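Local coordinates for protein eukaryotic initiation factor 4F subunit p150 (Saccharomyces cerevisiae, PDB 2VSO) that serves as a scaffold of the mRNA cap-binding eIF4F complex in translation initiation, here through its middle, eIF4A-binding MIF4G domain, at residues 131-136 and 178-183; 216-221 and 271-276. One frame throughout, in Å; residues are numbered along the deposited sequence.

Interaction 1 of 2, residues 131-136 and 178-183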
loop_
_atom_site.group_PDB
_atom_site.type_symbol
_atom_site.label_atom_id
_atom_site.label_comp_id
_atom_site.label_asym_id
_atom_site.label_seq_id
_atom_site.Cartn_x
_atom_site.Cartn_y
_atom_site.Cartn_z
ATOM N N ALA C 131 -10.935 3.582 -30.148
ATOM C CA ALA C 131 -9.822 3.419 -31.089
ATOM C C ALA C 131 -8.510 3.237 -30.355
ATOM O O ALA C 131 -7.637 2.483 -30.790
ATOM C CB ALA C 131 -9.730 4.630 -32.058
ATOM N N ARG C 132 -8.374 3.936 -29.236
ATOM C CA ARG C 132 -7.166 3.841 -28.433
ATOM C C ARG C 132 -7.088 2.583 -27.555
ATOM O O ARG C 132 -5.984 2.169 -27.203
ATOM C CB ARG C 132 -6.976 5.111 -27.599
ATOM C CG ARG C 132 -5.833 5.055 -26.628
ATOM C CD ARG C 132 -4.537 4.807 -27.335
ATOM N NE ARG C 132 -4.225 5.875 -28.274
ATOM C CZ ARG C 132 -3.283 5.780 -29.204
ATOM N NH1 ARG C 132 -2.576 4.665 -29.307
ATOM N NH2 ARG C 132 -3.053 6.789 -30.034
ATOM N N CYS C 133 -8.218 1.963 -27.203
ATOM C CA CYS C 133 -8.117 0.715 -26.413
ATOM C C CYS C 133 -7.685 -0.369 -27.367
ATOM O O CYS C 133 -6.841 -1.196 -27.042
ATOM C CB CYS C 133 -9.430 0.276 -25.731
ATOM S SG CYS C 133 -10.253 1.492 -24.701
ATOM N N HIS C 134 -8.287 -0.347 -28.552
ATOM C CA HIS C 134 -7.963 -1.284 -29.621
ATOM C C HIS C 134 -6.489 -1.228 -29.955
ATOM O O HIS C 134 -5.829 -2.255 -30.091
ATOM C CB HIS C 134 -8.770 -0.961 -30.865
ATOM C CG HIS C 134 -10.159 -1.523 -30.856
ATOM N ND1 HIS C 134 -10.416 -2.863 -30.645
ATOM C CD2 HIS C 134 -11.358 -0.939 -31.058
ATOM C CE1 HIS C 134 -11.719 -3.071 -30.706
ATOM N NE2 HIS C 134 -12.315 -1.920 -30.961
ATOM N N ALA C 135 -5.966 -0.021 -30.074
ATOM C CA ALA C 135 -4.543 0.134 -30.335
ATOM C C ALA C 135 -3.722 -0.485 -29.210
ATOM O O ALA C 135 -2.880 -1.353 -29.445
ATOM C CB ALA C 135 -4.184 1.604 -30.527
ATOM N N GLU C 136 -3.975 -0.044 -27.983
ATOM C CA GLU C 136 -3.208 -0.528 -26.844
ATOM C C GLU C 136 -3.455 -2.020 -26.611
ATOM O O GLU C 136 -2.555 -2.749 -26.203
ATOM C CB GLU C 136 -3.515 0.298 -25.588
ATOM C CG GLU C 136 -3.403 1.819 -25.786
ATOM C CD GLU C 136 -1.994 2.287 -26.146
ATOM O OE1 GLU C 136 -1.116 1.437 -26.374
ATOM O OE2 GLU C 136 -1.760 3.512 -26.197
ATOM N N ARG C 178 -8.071 -3.317 -16.665
ATOM C CA ARG C 178 -8.636 -2.695 -15.494
ATOM C C ARG C 178 -9.258 -1.369 -15.852
ATOM O O ARG C 178 -10.356 -1.042 -15.401
ATOM C CB ARG C 178 -7.550 -2.487 -14.446
ATOM C CG ARG C 178 -7.964 -1.512 -13.399
ATOM C CD ARG C 178 -7.145 -1.623 -12.148
ATOM N NE ARG C 178 -7.993 -1.125 -11.083
ATOM C CZ ARG C 178 -7.747 -1.251 -9.792
ATOM N NH1 ARG C 178 -6.646 -1.860 -9.382
ATOM N NH2 ARG C 178 -8.610 -0.759 -8.918
ATOM N N PHE C 179 -8.534 -0.615 -16.670
ATOM C CA PHE C 179 -8.946 0.705 -17.107
ATOM C C PHE C 179 -10.151 0.638 -18.039
ATOM O O PHE C 179 -11.059 1.462 -17.948
ATOM C CB PHE C 179 -7.773 1.401 -17.778
ATOM C CG PHE C 179 -8.058 2.806 -18.178
ATOM C CD1 PHE C 179 -8.461 3.738 -17.250
ATOM C CD2 PHE C 179 -7.908 3.202 -19.496
ATOM C CE1 PHE C 179 -8.716 5.044 -17.620
ATOM C CE2 PHE C 179 -8.161 4.506 -19.870
ATOM C CZ PHE C 179 -8.563 5.428 -18.928
ATOM N N ILE C 180 -10.153 -0.355 -18.918
ATOM C CA ILE C 180 -11.323 -0.652 -19.721
ATOM C C ILE C 180 -12.542 -0.774 -18.820
ATOM O O ILE C 180 -13.613 -0.232 -19.135
ATOM C CB ILE C 180 -11.190 -1.994 -20.463
ATOM C CG1 ILE C 180 -9.997 -2.000 -21.416
ATOM C CG2 ILE C 180 -12.483 -2.329 -21.176
ATOM C CD1 ILE C 180 -9.966 -0.875 -22.380
ATOM N N GLY C 181 -12.376 -1.511 -17.712
ATOM C CA GLY C 181 -13.472 -1.835 -16.814
ATOM C C GLY C 181 -14.074 -0.601 -16.170
ATOM O O GLY C 181 -15.264 -0.539 -15.907
ATOM N N PHE C 182 -13.231 0.389 -15.919
ATOM C CA PHE C 182 -13.668 1.674 -15.391
ATOM C C PHE C 182 -14.258 2.633 -16.435
ATOM O O PHE C 182 -15.025 3.522 -16.096
ATOM C CB PHE C 182 -12.520 2.343 -14.642
ATOM C CG PHE C 182 -12.251 1.740 -13.288
ATOM C CD1 PHE C 182 -10.955 1.462 -12.878
ATOM C CD2 PHE C 182 -13.299 1.447 -12.423
ATOM C CE1 PHE C 182 -10.709 0.905 -11.630
ATOM C CE2 PHE C 182 -13.063 0.892 -11.160
ATOM C CZ PHE C 182 -11.768 0.618 -10.763
ATOM N N LEU C 183 -13.901 2.450 -17.699
ATOM C CA LEU C 183 -14.479 3.237 -18.774
ATOM C C LEU C 183 -15.845 2.670 -19.137
ATOM O O LEU C 183 -16.808 3.398 -19.327
ATOM C CB LEU C 183 -13.564 3.184 -19.997
ATOM C CG LEU C 183 -12.146 3.709 -19.810
ATOM C CD1 LEU C 183 -11.282 3.352 -20.996
ATOM C CD2 LEU C 183 -12.147 5.200 -19.553
#
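Between residues 131-136 of helix 122-139 and 178-183 of helix 163-185, the nearest CA atoms are those of Cys133 and Ile180, 7.5 Å apart. Cys133 points its side chain at the other helix. Its SG is anti to the carbonyl carbon (chi1 -53°). From there the sulfur meets the end of Ile180, with SG 3.3 Å from Ile180 CD1. Cys133 CB lies 3.6 Å from the same methyl. The CB of Ile180 does not point at helix 122-139, but its CG1 branch brings CD1 to the cysteine. Leu183, one turn further on, adds a looser touch: its CD1 is 4.3 Å from Cys133 SG. The leucine also packs on its own helix, with CG 4.0 Å above the plane of the Phe179 ring and over its centre. Phe179 in turn meets Phe83 of helix 73-88 edge-to-face. The contact joins two helices of the all-helical MIF4G domain, a fold of the HEAT-repeat type. It is buried and apolar. A thiol and two aliphatic methyls meet by van der Waals packing alone, so the contact fixes position by fit and not by direction, and neighbouring side chains such as Leu189 share the packing.

Interaction 2 of 2, residues 216-221 and 271-276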
loop_
_atom_site.group_PDB
_atom_site.type_symbol
_atom_site.label_atom_id
_atom_site.label_comp_id
_atom_site.label_asym_id
_atom_site.label_seq_id
_atom_site.Cartn_x
_atom_site.Cartn_y
_atom_site.Cartn_z
ATOM N N SER C 216 -6.905 -10.061 -11.587
ATOM C CA SER C 216 -7.422 -9.107 -12.552
ATOM C C SER C 216 -8.876 -9.389 -12.907
ATOM O O SER C 216 -9.690 -8.469 -12.942
ATOM C CB SER C 216 -6.559 -9.134 -13.813
ATOM O OG SER C 216 -7.124 -8.356 -14.855
ATOM N N VAL C 217 -9.190 -10.660 -13.165
ATOM C CA VAL C 217 -10.538 -11.088 -13.528
ATOM C C VAL C 217 -11.552 -10.799 -12.435
ATOM O O VAL C 217 -12.627 -10.266 -12.709
ATOM C CB VAL C 217 -10.603 -12.591 -13.858
ATOM C CG1 VAL C 217 -11.725 -12.852 -14.828
ATOM C CG2 VAL C 217 -9.311 -13.040 -14.481
ATOM N N VAL C 218 -11.207 -11.167 -11.202
ATOM C CA VAL C 218 -12.062 -10.920 -10.048
ATOM C C VAL C 218 -12.375 -9.442 -9.934
ATOM O O VAL C 218 -13.540 -9.049 -9.910
ATOM C CB VAL C 218 -11.438 -11.452 -8.722
ATOM C CG1 VAL C 218 -12.177 -10.902 -7.530
ATOM C CG2 VAL C 218 -11.448 -12.978 -8.691
ATOM N N GLU C 219 -11.336 -8.618 -9.882
ATOM C CA GLU C 219 -11.533 -7.181 -9.786
ATOM C C GLU C 219 -12.405 -6.636 -10.913
ATOM O O GLU C 219 -13.239 -5.761 -10.677
ATOM C CB GLU C 219 -10.203 -6.447 -9.726
ATOM C CG GLU C 219 -9.384 -6.763 -8.495
ATOM C CD GLU C 219 -7.968 -6.215 -8.588
ATOM O OE1 GLU C 219 -7.602 -5.696 -9.663
ATOM O OE2 GLU C 219 -7.221 -6.304 -7.592
ATOM N N LEU C 220 -12.223 -7.161 -12.127
ATOM C CA LEU C 220 -13.050 -6.761 -13.258
ATOM C C LEU C 220 -14.505 -7.191 -13.079
ATOM O O LEU C 220 -15.423 -6.396 -13.204
ATOM C CB LEU C 220 -12.479 -7.332 -14.547
ATOM C CG LEU C 220 -13.132 -6.867 -15.854
ATOM C CD1 LEU C 220 -12.998 -5.353 -16.053
ATOM C CD2 LEU C 220 -12.510 -7.609 -17.001
ATOM N N LEU C 221 -14.713 -8.456 -12.757
ATOM C CA LEU C 221 -16.047 -8.935 -12.445
ATOM C C LEU C 221 -16.707 -8.193 -11.271
ATOM O O LEU C 221 -17.926 -8.027 -11.234
ATOM C CB LEU C 221 -16.003 -10.426 -12.166
ATOM C CG LEU C 221 -15.759 -11.255 -13.409
ATOM C CD1 LEU C 221 -15.268 -12.630 -13.016
ATOM C CD2 LEU C 221 -17.031 -11.325 -14.220
ATOM N N ILE C 271 -14.266 -18.057 -4.968
ATOM C CA ILE C 271 -15.457 -18.629 -4.361
ATOM C C ILE C 271 -16.461 -17.522 -4.026
ATOM O O ILE C 271 -17.676 -17.738 -4.025
ATOM C CB ILE C 271 -15.090 -19.482 -3.125
ATOM C CG1 ILE C 271 -14.506 -20.817 -3.578
ATOM C CG2 ILE C 271 -16.295 -19.734 -2.243
ATOM C CD1 ILE C 271 -13.646 -21.472 -2.536
ATOM N N ASP C 272 -15.941 -16.324 -3.793
ATOM C CA ASP C 272 -16.779 -15.181 -3.450
ATOM C C ASP C 272 -17.473 -14.464 -4.613
ATOM O O ASP C 272 -18.604 -14.025 -4.434
ATOM C CB ASP C 272 -16.022 -14.197 -2.562
ATOM C CG ASP C 272 -15.763 -14.759 -1.170
ATOM O OD1 ASP C 272 -16.070 -15.951 -0.948
ATOM O OD2 ASP C 272 -15.259 -14.014 -0.301
ATOM N N ILE C 273 -16.831 -14.334 -5.786
ATOM C CA ILE C 273 -17.583 -13.834 -6.958
ATOM C C ILE C 273 -18.577 -14.866 -7.465
ATOM O O ILE C 273 -19.638 -14.505 -7.956
ATOM C CB ILE C 273 -16.725 -13.330 -8.168
ATOM C CG1 ILE C 273 -15.292 -13.831 -8.087
ATOM C CG2 ILE C 273 -16.820 -11.803 -8.336
ATOM C CD1 ILE C 273 -15.063 -15.085 -8.876
ATOM N N LYS C 274 -18.222 -16.142 -7.330
ATOM C CA LYS C 274 -19.092 -17.241 -7.734
ATOM C C LYS C 274 -20.392 -17.227 -6.935
ATOM O O LYS C 274 -21.456 -17.465 -7.480
ATOM C CB LYS C 274 -18.375 -18.576 -7.575
ATOM C CG LYS C 274 -18.857 -19.680 -8.480
ATOM C CD LYS C 274 -20.315 -20.016 -8.258
ATOM C CE LYS C 274 -20.918 -20.658 -9.495
ATOM N NZ LYS C 274 -22.299 -21.134 -9.251
ATOM N N GLU C 275 -20.303 -16.915 -5.649
ATOM C CA GLU C 275 -21.487 -16.847 -4.805
ATOM C C GLU C 275 -22.195 -15.534 -5.028
ATOM O O GLU C 275 -23.417 -15.463 -4.962
ATOM C CB GLU C 275 -21.143 -16.995 -3.317
ATOM C CG GLU C 275 -22.320 -16.649 -2.402
ATOM C CD GLU C 275 -21.987 -16.701 -0.920
ATOM O OE1 GLU C 275 -22.925 -16.623 -0.093
ATOM O OE2 GLU C 275 -20.793 -16.820 -0.582
ATOM N N LEU C 276 -21.416 -14.489 -5.283
ATOM C CA LEU C 276 -21.978 -13.171 -5.530
ATOM C C LEU C 276 -22.821 -13.125 -6.805
ATOM O O LEU C 276 -23.872 -12.511 -6.818
ATOM C CB LEU C 276 -20.891 -12.102 -5.573
ATOM C CG LEU C 276 -21.418 -10.682 -5.799
ATOM C CD1 LEU C 276 -22.477 -10.347 -4.780
ATOM C CD2 LEU C 276 -20.302 -9.674 -5.745
#
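Val218 meets Ile273 through a branch set by its first torsion. In Val218, CG1 is anti to the backbone N (chi1 167°), which leaves CG2 beside that N and facing the isoleucine. The side chain of Ile273 points at helix 211-228 and is the centre of the contact. Val218 CG2 lies 4.0 Å from Ile273 CG1 and 4.2 Å from Ile273 CD1. The two side chains cross at a slant, and one valine methyl rests against the longer branch of the isoleucine. The shorter branch serves the next turn, where Ile273 CG2 is 4.2 Å from Leu221 CB. Ile273 therefore reaches two residues on successive turns of helix 211-228. The backbones of the two segments are closest at the same place, with the CA atoms of Val218 and Ile273 7.0 Å apart. All three touching residues are buried, and their contacts are aliphatic. Beside them, Asp272 leads away from this interface, and its OD1 pairs in a salt bridge with a basic side chain of another protein chain, outside both segments. Helix 242-257 lines the same apolar site, with Leu246 against Leu221 and Leu253 against Ile273. Phe198 of helix 191-206 also touches Leu221. The contact thus joins helix 211-228 to the last modelled helix, 264-278, within the all-helical MIF4G domain.

How the interactions relate
Both contacts are buried and apolar, and they join two different pairs of helices in the MIF4G domain. Interaction 1 lies about 4 Å from the centre of the chain, centre to centre. Interaction 2 lies about 18 Å from it, towards the C-terminal end, and its helix 264-278 also meets another protein chain. The chemistry differs in that interaction 1 uses a thiol, while interaction 2 is purely aliphatic and buries more surface, 142 against 94 Å². Their centres are about 20 Å apart, yet helices 163-185 and 211-228 touch directly: Gly181 CA is 3.6 Å from Leu220 CD1. Arg178 and Glu219 add a long, weak ion pair.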